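Local atomic coordinates of RNA polymerase ECF-subfamily sigma factor (Streptomyces venezuelae, PDB entry 6DXO), a protein that acts as an ECF sigma factor that directs RNA polymerase to specific promoters, is probably needed for aerial mycelium formation, and is usually held inactive by an anti-sigma factor. Residues Glu11-Ala14 / Phe15-Tyr19. Numbering follows the deposited sequence.
Sequences EAEA and FGRLY
Arg17 lies one turn beyond Glu13 at the start of helix 12-31, where its flexible chain first hugs the backbone and then runs past the carboxylate. Arg17 CB rests 3.3 Å from Ala14 O. With CG beside the backbone N (chi1 -57°), the chain leans back toward the preceding turn, bringing Arg17 CG within 3.1 Å of Glu13 O. There Arg17 CG also meets the glutamate side chain, 3.7 Å from Glu13 OE2, and Arg17 CD follows at 3.9 Å from that same oxygen. Arg17 NE stays 4.3 Å from Glu13 OE2, too far for a salt bridge, although the carboxylate and guanidinium planes are only 9° apart. The strongest partners of both charges lie beyond these residues: Arg17 NH2 forms a salt bridge with Asp20 OD2, and Glu13 OE2 one with Arg67 of the other chain in the complex.

Beneath these side chains the alpha-helical bonding begins. Glu11 is the N-cap, and Gly16 N reaches back to Ala12 O (3.1 Å). Arg17 N bonds Glu13 O at 2.9 Å, and Leu18 N bonds Ala14 O at 3.0 Å. An acidic Glu13 suits this first turn, since its negative charge probably interacts favourably with the positive end of the helix dipole. The small methyl of Ala14 suits its buried place against Leu3 and Arg6, while branched Leu18 packs on Val4, so this side of helix 12-31 meets helix 4-7. Phe15 and Tyr19 both pack on Leu70 of the other chain, and Tyr19 also stacks edge-to-face with Phe48 of helix 37-53, placing this helix start between its own fold and the partner chain.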
# COMPACT_ATOMS: atom_id res chain seq x y z
N GLU A 11 -4.62 17.83 1.66
CA GLU A 11 -3.78 17.40 2.78
C GLU A 11 -3.12 16.11 2.34
O GLU A 11 -3.76 15.05 2.33
CB GLU A 11 -4.61 17.15 4.04
CG GLU A 11 -3.81 16.48 5.15
CD GLU A 11 -4.10 17.07 6.52
OE1 GLU A 11 -5.17 17.67 6.70
OE2 GLU A 11 -3.23 16.93 7.41
N ALA A 12 -1.85 16.21 1.96
CA ALA A 12 -1.13 15.10 1.36
C ALA A 12 -1.03 13.92 2.32
O ALA A 12 -1.11 12.78 1.90
CB ALA A 12 0.25 15.54 0.90
N GLU A 13 -0.83 14.21 3.61
CA GLU A 13 -0.68 13.17 4.62
C GLU A 13 -1.96 12.35 4.81
O GLU A 13 -1.90 11.17 5.17
CB GLU A 13 -0.20 13.76 5.95
CG GLU A 13 -0.28 12.78 7.12
CD GLU A 13 0.66 11.59 6.97
OE1 GLU A 13 1.60 11.66 6.16
OE2 GLU A 13 0.44 10.57 7.66
N ALA A 14 -3.12 12.97 4.58
CA ALA A 14 -4.36 12.23 4.63
C ALA A 14 -4.36 11.13 3.57
O ALA A 14 -4.82 10.02 3.83
CB ALA A 14 -5.60 13.16 4.46
N PHE A 15 -3.82 11.42 2.39
CA PHE A 15 -3.76 10.38 1.36
C PHE A 15 -2.74 9.31 1.77
O PHE A 15 -2.91 8.14 1.51
CB PHE A 15 -3.41 10.94 -0.02
CG PHE A 15 -3.70 9.97 -1.13
CD1 PHE A 15 -4.95 9.92 -1.72
CD2 PHE A 15 -2.72 9.07 -1.56
CE1 PHE A 15 -5.23 9.01 -2.74
CE2 PHE A 15 -2.99 8.15 -2.58
CZ PHE A 15 -4.24 8.12 -3.15
N GLY A 16 -1.68 9.73 2.44
CA GLY A 16 -0.74 8.75 2.99
C GLY A 16 -1.43 7.79 3.94
O GLY A 16 -1.19 6.57 3.93
N ARG A 17 -2.30 8.34 4.78
CA ARG A 17 -3.09 7.53 5.70
C ARG A 17 -4.06 6.59 4.96
O ARG A 17 -4.34 5.48 5.44
CB ARG A 17 -3.89 8.44 6.63
CG ARG A 17 -3.04 9.42 7.42
CD ARG A 17 -2.85 8.93 8.84
NE ARG A 17 -2.38 7.56 8.88
CZ ARG A 17 -2.94 6.60 9.61
NH1 ARG A 17 -3.99 6.87 10.38
NH2 ARG A 17 -2.45 5.37 9.58
N LEU A 18 -4.60 7.03 3.83
CA LEU A 18 -5.47 6.14 3.06
C LEU A 18 -4.63 4.95 2.58
O LEU A 18 -5.08 3.80 2.64
CB LEU A 18 -6.14 6.87 1.89
CG LEU A 18 -7.26 7.85 2.28
CD1 LEU A 18 -7.77 8.62 1.07
CD2 LEU A 18 -8.38 7.11 2.99
N TYR A 19 -3.42 5.21 2.10
CA TYR A 19 -2.49 4.14 1.75
C TYR A 19 -2.24 3.20 2.93
O TYR A 19 -2.33 1.98 2.79
CB TYR A 19 -1.19 4.70 1.20
CG TYR A 19 -0.18 3.60 0.87
CD1 TYR A 19 -0.22 2.95 -0.35
CD2 TYR A 19 0.77 3.21 1.80
CE1 TYR A 19 0.68 1.92 -0.66
CE2 TYR A 19 1.68 2.19 1.51
CZ TYR A 19 1.63 1.56 0.28
OH TYR A 19 2.53 0.56 0.00